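Local coordinates for protein CurF (PDB 5DP2) that probably catalyses the NADPH-dependent formation of a cyclopropane ring on a carrier-protein-bound intermediate of the curacin A polyketide pathway, using an enoyl-reductase fold, at residues P16-L21 against E76-G81; I43-V48 against E135-F140; R51-V56 against H327-K332. One frame throughout, in Å; residues are numbered along the deposited sequence. Where two conformers were deposited one is given.

Contact 1: P16-L21 against E76-G81; sequences PSYGLL and ENLTFG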
loop_
_atom_site.group_PDB
_atom_site.type_symbol
_atom_site.label_atom_id
_atom_site.label_comp_id
_atom_site.label_asym_id
_atom_site.label_seq_id
_atom_site.Cartn_x
_atom_site.Cartn_y
_atom_site.Cartn_z
ATOM N N PRO A 16 -2.286 3.889 23.572
ATOM C CA PRO A 16 -3.153 3.644 24.717
ATOM C C PRO A 16 -4.628 3.816 24.388
ATOM O O PRO A 16 -5.493 3.342 25.146
ATOM C CB PRO A 16 -2.711 4.716 25.709
ATOM C CG PRO A 16 -2.245 5.847 24.860
ATOM C CD PRO A 16 -1.562 5.164 23.702
ATOM N N SER A 17 -4.928 4.530 23.310
ATOM C CA SER A 17 -6.279 4.999 23.002
ATOM C C SER A 17 -6.169 5.637 21.614
ATOM O O SER A 17 -5.061 5.939 21.145
ATOM C CB SER A 17 -6.785 6.029 24.014
ATOM O OG SER A 17 -5.886 7.119 24.111
ATOM N N TYR A 18 -7.314 5.880 20.988
ATOM C CA TYR A 18 -7.374 6.501 19.662
ATOM C C TYR A 18 -7.459 8.020 19.754
ATOM O O TYR A 18 -7.992 8.580 20.733
ATOM C CB TYR A 18 -8.602 6.004 18.915
ATOM C CG TYR A 18 -8.553 4.532 18.585
ATOM C CD1 TYR A 18 -7.511 4.018 17.845
ATOM C CD2 TYR A 18 -9.539 3.644 18.994
ATOM C CE1 TYR A 18 -7.443 2.665 17.526
ATOM C CE2 TYR A 18 -9.481 2.277 18.673
ATOM C CZ TYR A 18 -8.416 1.798 17.932
ATOM O OH TYR A 18 -8.297 0.458 17.583
ATOM N N GLY A 19 -6.942 8.683 18.721
ATOM C CA GLY A 19 -7.229 10.092 18.474
ATOM C C GLY A 19 -6.061 11.003 18.196
ATOM O O GLY A 19 -6.257 12.068 17.582
ATOM N N LEU A 20 -4.863 10.651 18.662
ATOM C CA LEU A 20 -3.685 11.525 18.505
ATOM C C LEU A 20 -2.446 10.740 18.087
ATOM O O LEU A 20 -2.104 9.726 18.718
ATOM C CB LEU A 20 -3.338 12.284 19.761
ATOM C CG LEU A 20 -4.336 13.338 20.260
ATOM C CD1 LEU A 20 -3.791 13.980 21.508
ATOM C CD2 LEU A 20 -4.672 14.416 19.231
ATOM N N LEU A 21 -1.740 11.226 17.070
ATOM C CA LEU A 21 -0.487 10.601 16.661
ATOM C C LEU A 21 0.555 10.639 17.777
ATOM O O LEU A 21 1.376 9.716 17.887
ATOM C CB LEU A 21 0.077 11.250 15.383
ATOM C CG LEU A 21 -0.810 11.128 14.138
ATOM C CD1 LEU A 21 -0.114 11.741 12.943
ATOM C CD2 LEU A 21 -1.205 9.694 13.861
ATOM N N GLU A 76 -5.653 -0.580 22.842
ATOM C CA GLU A 76 -4.406 -0.904 23.517
ATOM C C GLU A 76 -3.759 -2.192 23.022
ATOM O O GLU A 76 -2.601 -2.470 23.353
ATOM C CB GLU A 76 -4.613 -0.959 25.029
ATOM C CG GLU A 76 -5.515 -2.090 25.497
ATOM C CD GLU A 76 -5.784 -2.031 26.983
ATOM O OE1 GLU A 76 -5.786 -0.915 27.529
ATOM O OE2 GLU A 76 -5.991 -3.086 27.611
ATOM N N ASN A 77 -4.490 -2.959 22.204
ATOM C CA ASN A 77 -3.965 -4.185 21.598
ATOM C C ASN A 77 -3.529 -3.987 20.145
ATOM O O ASN A 77 -2.954 -4.904 19.560
ATOM C CB ASN A 77 -5.003 -5.306 21.678
ATOM C CG ASN A 77 -5.282 -5.745 23.096
ATOM O OD1 ASN A 77 -4.585 -5.359 24.038
ATOM N ND2 ASN A 77 -6.302 -6.586 23.237
ATOM N N LEU A 78 -3.863 -2.851 19.537
ATOM C CA LEU A 78 -3.570 -2.628 18.109
ATOM C C LEU A 78 -2.066 -2.563 17.854
ATOM O O LEU A 78 -1.342 -1.835 18.532
ATOM C CB LEU A 78 -4.231 -1.318 17.666
ATOM C CG LEU A 78 -4.123 -0.983 16.167
ATOM C CD1 LEU A 78 -4.852 -1.976 15.283
ATOM C CD2 LEU A 78 -4.652 0.413 15.916
ATOM N N THR A 79 -1.626 -3.303 16.828
ATOM C CA THR A 79 -0.260 -3.209 16.342
ATOM C C THR A 79 -0.259 -2.580 14.940
ATOM O O THR A 79 -1.300 -2.429 14.300
ATOM C CB THR A 79 0.452 -4.580 16.344
ATOM O OG1 THR A 79 -0.206 -5.473 15.445
ATOM C CG2 THR A 79 0.457 -5.220 17.706
ATOM N N PHE A 80 0.947 -2.224 14.503
ATOM C CA PHE A 80 1.149 -1.521 13.244
ATOM C C PHE A 80 2.248 -2.200 12.456
ATOM O O PHE A 80 3.122 -2.856 13.023
ATOM C CB PHE A 80 1.534 -0.053 13.517
ATOM C CG PHE A 80 0.543 0.665 14.381
ATOM C CD1 PHE A 80 -0.567 1.270 13.834
ATOM C CD2 PHE A 80 0.676 0.677 15.770
ATOM C CE1 PHE A 80 -1.526 1.859 14.629
ATOM C CE2 PHE A 80 -0.277 1.276 16.572
ATOM C CZ PHE A 80 -1.366 1.884 16.006
ATOM N N GLY A 81 2.210 -1.978 11.146
ATOM C CA GLY A 81 3.228 -2.490 10.237
ATOM C C GLY A 81 2.632 -3.594 9.385
ATOM O O GLY A 81 2.729 -4.793 9.734
#
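The ring of Tyr18 meets Leu78 at its edge and not over a face: methyl CD2 of Leu78 lies close to the ring plane, with Tyr18 CE1 to Leu78 CD2 at 3.9 Å. The phenolic end shares the same methyl, Tyr18 OH to Leu78 CD2 being 4.0 Å, which places CD2 beside the CE1 corner of the ring and next to the hydroxyl. Tyr18 and Leu78 cross at about a right angle. The Tyr18 side chain also touches Tyr68 and Ala75. Tyr18 has CG anti to its carbonyl carbon (chi1 -66°), a setting that sends the long ring across to 76-81 although the segments are well separated here. Leu78 holds CG anti to the backbone N (chi1 -175°) and offers one branch of its fork, CD2, to the tyrosine; its side chain also touches Asn55 of helix 50-57.

At the other end the backbones come closest, Pro16 CA to Glu76 CA being 4.9 Å, yet the touch is loose: the CB of Pro16 points away from 76-81, and its carbonyl oxygen makes the contact, Pro16 O to Glu76 CB being 4.4 Å. The pairing joins the loop between strands 11-14 and 25-28 to the loop that leads into strand 83-91 in the GroES-like half of the enoyl reductase. With 133 Å² buried and no polar bond between the segments, the chemistry is van der Waals contact, aromatic edge on methyl at one end and Pro16 carbonyl near Glu76 CB at the other; the placing of the loops probably rests largely on outside bonds such as Arg14 NH2 to Glu76 O and Gly19 to Val56.

Contact 2: I43-V48 against E135-F140; sequences IKAVPV and EAATIF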
loop_
_atom_site.group_PDB
_atom_site.type_symbol
_atom_site.label_atom_id
_atom_site.label_comp_id
_atom_site.label_asym_id
_atom_site.label_seq_id
_atom_site.Cartn_x
_atom_site.Cartn_y
_atom_site.Cartn_z
ATOM N N ILE A 43 13.435 -6.851 12.317
ATOM C CA ILE A 43 12.995 -5.846 11.372
ATOM C C ILE A 43 14.091 -4.822 11.143
ATOM O O ILE A 43 14.718 -4.353 12.086
ATOM C CB ILE A 43 11.682 -5.168 11.870
ATOM C CG1 ILE A 43 10.600 -6.211 12.086
ATOM C CG2 ILE A 43 11.252 -4.077 10.927
ATOM C CD1 ILE A 43 10.202 -7.017 10.866
ATOM N N LYS A 44 14.305 -4.460 9.858
ATOM C CA LYS A 44 15.263 -3.433 9.502
ATOM C C LYS A 44 14.610 -2.157 8.974
ATOM O O LYS A 44 15.118 -1.065 9.216
ATOM C CB LYS A 44 16.298 -3.981 8.515
ATOM C CG LYS A 44 17.085 -5.197 9.034
ATOM C CD LYS A 44 18.001 -4.854 10.199
ATOM C CE LYS A 44 18.519 -6.083 10.929
ATOM N NZ LYS A 44 19.502 -6.828 10.096
ATOM N N ALA A 45 13.494 -2.270 8.245
ATOM C CA ALA A 45 12.814 -1.092 7.711
ATOM C C ALA A 45 11.347 -1.427 7.575
ATOM O O ALA A 45 10.978 -2.532 7.155
ATOM C CB ALA A 45 13.430 -0.662 6.379
ATOM N N VAL A 46 10.498 -0.454 7.911
ATOM C CA VAL A 46 9.060 -0.659 7.928
ATOM C C VAL A 46 8.419 0.675 7.575
ATOM O O VAL A 46 8.710 1.686 8.216
ATOM C CB VAL A 46 8.568 -1.213 9.310
ATOM C CG1 VAL A 46 9.202 -0.528 10.516
ATOM C CG2 VAL A 46 7.060 -1.235 9.355
ATOM N N PRO A 47 7.580 0.711 6.541
ATOM C CA PRO A 47 6.981 1.975 6.155
ATOM C C PRO A 47 5.681 2.243 6.887
ATOM O O PRO A 47 5.045 1.328 7.426
ATOM C CB PRO A 47 6.712 1.780 4.677
ATOM C CG PRO A 47 6.341 0.317 4.596
ATOM C CD PRO A 47 7.233 -0.383 5.591
ATOM N N VAL A 48 5.262 3.515 6.878
ATOM C CA VAL A 48 3.940 3.896 7.348
ATOM C C VAL A 48 2.938 3.808 6.181
ATOM O O VAL A 48 3.239 4.258 5.077
ATOM C CB VAL A 48 3.942 5.356 7.873
ATOM C CG1 VAL A 48 2.590 5.693 8.513
ATOM C CG2 VAL A 48 5.051 5.593 8.878
ATOM N N GLU A 135 15.006 0.565 0.272
ATOM C CA GLU A 135 14.390 0.462 -1.053
ATOM C C GLU A 135 13.353 -0.646 -1.114
ATOM O O GLU A 135 12.249 -0.477 -1.625
ATOM C CB GLU A 135 15.460 0.207 -2.116
ATOM C CG GLU A 135 16.247 1.442 -2.503
ATOM C CD GLU A 135 17.367 1.161 -3.485
ATOM O OE1 GLU A 135 18.062 0.120 -3.352
ATOM O OE2 GLU A 135 17.577 2.028 -4.364
ATOM N N ALA A 136 13.722 -1.811 -0.591
ATOM C CA ALA A 136 12.814 -2.954 -0.629
ATOM C C ALA A 136 11.565 -2.722 0.212
ATOM O O ALA A 136 10.513 -3.263 -0.085
ATOM C CB ALA A 136 13.520 -4.239 -0.218
ATOM N N ALA A 137 11.699 -1.890 1.255
ATOM C CA ALA A 137 10.572 -1.548 2.136
ATOM C C ALA A 137 9.511 -0.729 1.425
ATOM O O ALA A 137 8.426 -0.562 1.981
ATOM C CB ALA A 137 11.064 -0.817 3.370
ATOM N N THR A 138 9.789 -0.217 0.219
ATOM C CA THR A 138 8.767 0.518 -0.517
ATOM C C THR A 138 7.837 -0.377 -1.317
ATOM O O THR A 138 6.861 0.129 -1.877
ATOM C CB THR A 138 9.395 1.568 -1.466
ATOM O OG1 THR A 138 10.012 0.926 -2.597
ATOM C CG2 THR A 138 10.341 2.494 -0.779
ATOM N N ILE A 139 8.113 -1.684 -1.406
ATOM C CA ILE A 139 7.477 -2.509 -2.441
ATOM C C ILE A 139 6.098 -3.069 -2.098
ATOM O O ILE A 139 5.162 -2.913 -2.874
ATOM C CB ILE A 139 8.423 -3.683 -2.852
ATOM C CG1 ILE A 139 9.686 -3.138 -3.509
ATOM C CG2 ILE A 139 7.683 -4.664 -3.754
ATOM C CD1 ILE A 139 10.732 -4.187 -3.807
ATOM N N PHE A 140 5.983 -3.807 -0.977
ATOM C CA PHE A 140 4.897 -4.785 -0.840
ATOM C C PHE A 140 3.485 -4.209 -0.973
ATOM O O PHE A 140 2.749 -4.561 -1.900
ATOM C CB PHE A 140 5.051 -5.558 0.492
ATOM C CG PHE A 140 4.018 -6.623 0.697
ATOM C CD1 PHE A 140 4.164 -7.889 0.120
ATOM C CD2 PHE A 140 2.870 -6.376 1.438
ATOM C CE1 PHE A 140 3.188 -8.854 0.286
ATOM C CE2 PHE A 140 1.894 -7.344 1.614
ATOM C CZ PHE A 140 2.054 -8.583 1.020
#
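Ala45 and Ala137 meet methyl to methyl, CB to CB at 3.8 Å, both CB atoms pointing across the contact. Beside them the carbonyl of Ala137 points its oxygen at the ring of Pro47: Pro47 CG to Ala137 O is 3.5 Å, and the neighbouring ring carbons CB and CD are also near this oxygen. Pro47 CD to Ala137 CB, at 4.4 Å, completes the first shell. Ala137 thus makes contact through two parts of its own residue, methyl against Ala45 and carbonyl against Pro47, and it carries more than half of the 122 Å² buried. Small residues let the backbones come near, with Ala45 CA 6.0 Å from Ala137 CA.

Strand 39-48 belongs to the mixed sheet of the GroES-like half of this medium-chain reductase fold, and Lys44 and Ala45 both facing Val85 make a classic beta bulge there. Val85 and Val338, on the strands flanking Ala45, line the same apolar patch; Val338 touches both alanines, and Val85 reaches Ala45 and Ala136.

Farther out, the shape of 135-140 is stabilised in part by bonds within it. A type I turn runs from Ala136 to Ile139, with Ile139 N to Ala136 O at 3.2 Å. Glu135 O accepts twice from Thr138: from N, and from OG1 at 2.8 Å, the latter in the carbonyl plane with a C=O...OG1 angle of 158°. The threonine's chi1 of 73° turns its hydroxyl back to this carbonyl while its CB points away from the strand. Thr138 OG1 also bonds to the backbone N of Leu311, tying the turn to the segment ahead of strand 313-317.

Contact 3: R51-V56 against H327-K332; sequences REVLNV and HLQHSK. With NAP (NADP nicotinamide-adenine-dinucleotide phosphate), chain B.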
loop_
_atom_site.group_PDB
_atom_site.type_symbol
_atom_site.label_atom_id
_atom_site.label_comp_id
_atom_site.label_asym_id
_atom_site.label_seq_id
_atom_site.Cartn_x
_atom_site.Cartn_y
_atom_site.Cartn_z
ATOM N N ARG A 51 -3.649 3.832 5.909
ATOM C CA ARG A 51 -4.608 3.156 6.814
ATOM C C ARG A 51 -4.211 3.308 8.259
ATOM O O ARG A 51 -5.065 3.440 9.140
ATOM C CB ARG A 51 -4.692 1.615 6.484
ATOM C CG ARG A 51 -5.536 0.770 7.472
ATOM C CD ARG A 51 -7.018 1.042 7.423
ATOM N NE ARG A 51 -7.614 0.490 6.224
ATOM C CZ ARG A 51 -8.042 -0.777 6.027
ATOM N NH1 ARG A 51 -7.954 -1.707 6.991
ATOM N NH2 ARG A 51 -8.549 -1.087 4.851
ATOM N N GLU A 52 -2.920 3.205 8.529
ATOM C CA GLU A 52 -2.431 3.241 9.913
ATOM C C GLU A 52 -2.561 4.623 10.532
ATOM O O GLU A 52 -2.800 4.722 11.734
ATOM C CB GLU A 52 -1.002 2.732 9.953
ATOM C CG GLU A 52 -0.947 1.252 9.550
ATOM C CD GLU A 52 0.406 0.693 9.293
ATOM O OE1 GLU A 52 1.244 1.370 8.655
ATOM O OE2 GLU A 52 0.614 -0.483 9.685
ATOM N N VAL A 53 -2.401 5.683 9.742
ATOM C CA VAL A 53 -2.743 7.029 10.203
ATOM C C VAL A 53 -4.230 7.094 10.576
ATOM O O VAL A 53 -4.586 7.554 11.661
ATOM C CB VAL A 53 -2.370 8.085 9.124
ATOM C CG1 VAL A 53 -2.862 9.462 9.526
ATOM C CG2 VAL A 53 -0.864 8.109 8.883
ATOM N N LEU A 54 -5.096 6.588 9.701
ATOM C CA LEU A 54 -6.530 6.582 9.985
ATOM C C LEU A 54 -6.826 5.750 11.231
ATOM O O LEU A 54 -7.720 6.088 12.016
ATOM C CB LEU A 54 -7.321 6.038 8.786
ATOM C CG LEU A 54 -7.180 6.759 7.447
ATOM C CD1 LEU A 54 -8.058 6.068 6.414
ATOM C CD2 LEU A 54 -7.519 8.239 7.585
ATOM N N ASN A 55 -6.082 4.657 11.415
ATOM C CA ASN A 55 -6.285 3.813 12.601
ATOM C C ASN A 55 -5.963 4.593 13.877
ATOM O O ASN A 55 -6.765 4.616 14.840
ATOM C CB ASN A 55 -5.339 2.598 12.596
ATOM C CG ASN A 55 -5.601 1.536 11.531
ATOM O OD1 ASN A 55 -4.653 0.811 11.202
ATOM N ND2 ASN A 55 -6.824 1.391 11.058
ATOM N N VAL A 56 -4.794 5.236 13.939
ATOM C CA VAL A 56 -4.405 5.941 15.168
ATOM C C VAL A 56 -5.412 7.053 15.496
ATOM O O VAL A 56 -5.731 7.253 16.670
ATOM C CB VAL A 56 -2.977 6.504 15.081
ATOM C CG1 VAL A 56 -2.634 7.308 16.333
ATOM C CG2 VAL A 56 -1.953 5.385 14.911
ATOM N N HIS A 327 4.212 13.111 8.824
ATOM C CA HIS A 327 4.660 13.460 7.471
ATOM C C HIS A 327 3.633 12.951 6.467
ATOM O O HIS A 327 3.301 13.610 5.483
ATOM C CB HIS A 327 6.055 12.885 7.243
ATOM C CG HIS A 327 6.763 13.409 6.034
ATOM N ND1 HIS A 327 7.507 14.566 6.023
ATOM C CD2 HIS A 327 6.900 12.863 4.801
ATOM C CE1 HIS A 327 8.059 14.714 4.827
ATOM N NE2 HIS A 327 7.689 13.701 4.064
ATOM N N LEU A 328 3.121 11.733 6.709
ATOM C CA LEU A 328 2.082 11.148 5.852
ATOM C C LEU A 328 0.725 11.813 6.087
ATOM O O LEU A 328 0.031 12.157 5.126
ATOM C CB LEU A 328 2.019 9.619 6.075
ATOM C CG LEU A 328 1.095 8.886 5.123
ATOM C CD1 LEU A 328 1.341 9.195 3.653
ATOM C CD2 LEU A 328 1.186 7.403 5.400
ATOM N N GLN A 329 0.365 12.057 7.347
ATOM C CA GLN A 329 -0.902 12.733 7.642
ATOM C C GLN A 329 -1.016 14.087 6.938
ATOM O O GLN A 329 -2.068 14.402 6.385
ATOM C CB GLN A 329 -1.021 12.953 9.138
ATOM C CG GLN A 329 -2.295 13.661 9.557
ATOM C CD GLN A 329 -2.266 14.177 10.990
ATOM O OE1 GLN A 329 -1.192 14.392 11.575
ATOM N NE2 GLN A 329 -3.442 14.398 11.554
ATOM N N HIS A 330 0.060 14.873 6.984
ATOM C CA HIS A 330 0.104 16.201 6.357
ATOM C C HIS A 330 0.458 16.149 4.877
ATOM O O HIS A 330 0.527 17.180 4.228
ATOM C CB HIS A 330 1.081 17.103 7.118
ATOM C CG HIS A 330 0.659 17.424 8.511
ATOM N ND1 HIS A 330 -0.660 17.566 8.884
ATOM C CD2 HIS A 330 1.392 17.601 9.629
ATOM C CE1 HIS A 330 -0.719 17.807 10.179
ATOM N NE2 HIS A 330 0.513 17.851 10.648
ATOM N N SER A 331 0.659 14.935 4.360
ATOM C CA SER A 331 0.864 14.676 2.959
ATOM C C SER A 331 2.022 15.447 2.383
ATOM O O SER A 331 1.897 16.113 1.352
ATOM C CB SER A 331 -0.396 14.939 2.174
ATOM O OG SER A 331 -0.381 14.081 1.070
ATOM N N LYS A 332 3.150 15.377 3.078
ATOM C CA LYS A 332 4.356 16.099 2.716
ATOM C C LYS A 332 5.238 15.362 1.731
ATOM O O LYS A 332 6.330 15.830 1.412
ATOM C CB LYS A 332 5.166 16.410 3.991
ATOM C CG LYS A 332 4.452 17.292 4.976
ATOM C CD LYS A 332 5.337 17.539 6.186
ATOM C CE LYS A 332 4.806 18.606 7.095
ATOM N NZ LYS A 332 5.803 18.956 8.146
HETATM P PA NAP B . -0.704 7.730 0.087
HETATM O O1A NAP B . 0.784 7.807 0.125
HETATM O O2A NAP B . -1.393 7.619 -1.223
HETATM O O5B NAP B . -1.255 8.983 0.913
HETATM C C5B NAP B . -2.621 9.403 0.800
HETATM C C4B NAP B . -2.906 10.140 -0.491
HETATM O O4B NAP B . -4.210 10.668 -0.418
HETATM C C3B NAP B . -1.963 11.270 -0.778
HETATM O O3B NAP B . -1.238 10.953 -1.969
HETATM C C2B NAP B . -2.856 12.512 -0.965
HETATM O O2B NAP B . -2.629 13.319 -2.085
HETATM C C1B NAP B . -4.235 11.911 -1.151
HETATM N N9A NAP B . -5.319 12.690 -0.568
HETATM C C8A NAP B . -5.761 12.646 0.737
HETATM N N7A NAP B . -6.793 13.503 0.918
HETATM C C5A NAP B . -7.016 14.082 -0.270
HETATM C C6A NAP B . -7.942 15.051 -0.758
HETATM N N6A NAP B . -8.859 15.584 0.074
HETATM N N1A NAP B . -7.878 15.400 -2.037
HETATM C C2A NAP B . -6.955 14.850 -2.834
HETATM N N3A NAP B . -6.041 13.936 -2.495
HETATM C C4A NAP B . -6.066 13.575 -1.222
HETATM O O3 NAP B . -1.206 6.517 1.018
HETATM P PN NAP B . -1.222 4.943 0.721
HETATM O O1N NAP B . -0.852 4.258 1.979
HETATM O O2N NAP B . -0.450 4.632 -0.527
HETATM O O5D NAP B . -2.752 4.698 0.494
HETATM C C5D NAP B . -3.386 5.278 -0.669
HETATM C C4D NAP B . -4.925 5.249 -0.490
HETATM O O4D NAP B . -5.369 3.956 -0.808
HETATM C C3D NAP B . -5.410 5.508 0.941
HETATM O O3D NAP B . -6.721 6.084 0.864
HETATM C C2D NAP B . -5.433 4.127 1.547
HETATM O O2D NAP B . -6.362 4.068 2.633
HETATM C C1D NAP B . -5.845 3.282 0.370
HETATM N N1N NAP B . -5.333 1.902 0.225
HETATM C C2N NAP B . -6.206 0.882 0.061
HETATM C C3N NAP B . -5.788 -0.436 -0.097
HETATM C C7N NAP B . -6.793 -1.522 -0.277
HETATM O O7N NAP B . -6.353 -2.649 -0.200
HETATM N N7N NAP B . -8.090 -1.192 -0.520
HETATM C C4N NAP B . -4.418 -0.717 -0.085
HETATM C C5N NAP B . -3.541 0.347 0.082
HETATM C C6N NAP B . -4.011 1.657 0.233
HETATM P P2B NAP B . -1.413 14.347 -2.226
HETATM O O1X NAP B . -0.146 13.508 -2.329
HETATM O O2X NAP B . -1.749 15.077 -3.496
HETATM O O3X NAP B . -1.422 15.213 -0.990
#
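Val53 spreads its two methyls over the last turn of helix 321-329: CG2 meets Leu328 CD2 at 4.1 Å, and CG1 meets Gln329 CB at 4.0 Å. With CG1 anti to the backbone N (chi1 174°), the fork straddles both partners, crossing Leu328 obliquely and Gln329 at about a right angle. Val53 and Gln329 also have the nearest CA atoms, 6.5 Å apart. Phe325, one turn earlier, packs on Val53 too.

Leu328 works on two fronts. While CD2 faces the valine, its other branch, CD1, lies 3.8 Å from NADP O5B and equally near O1A, beside the diphosphate. Beyond it the helix closes in a Schellman motif: Ser331 takes a positive phi of 56°, with Ser331 N bonded to Leu328 O and Lys332 N to His327 O. With OG anti to the backbone N (chi1 -150°), Ser331 donates from this turn to NADP O3X at 2.6 Å, an oxygen of the 2'-phosphate.

The packing between the segments is wholly apolar, whereas from 327-332 the cofactor receives a Leu328 methyl and the Ser331 hydroxyl, among its other partners. The short bond to the 2'-phosphate, present in NADP and absent from NAD, is consistent with a part in cofactor preference.

Helix 50-57 joins the three sites. Contact 1 meets contact 3 through Gly81 N and Glu52 OE2, 2.6 Å apart, and through Gly19 N and Val56 O, 2.8 Å apart, both probable hydrogen bonds; their centres lie about 13 Å from each other. Strand 39-48 of contact 2 runs on into that helix, and Val48 CG1 packs on Val53 CG2 at 4.2 Å. Contacts 1 and 2, with centres about 20 Å apart, still touch where Gly81 CA meets Val46 CG2. Closeness to NADP falls off from contact 3, which binds it directly: the side chains of Pro47 in contact 2 and Leu78 in contact 1 are about 8 Å and 14 Å from it, nearest atoms.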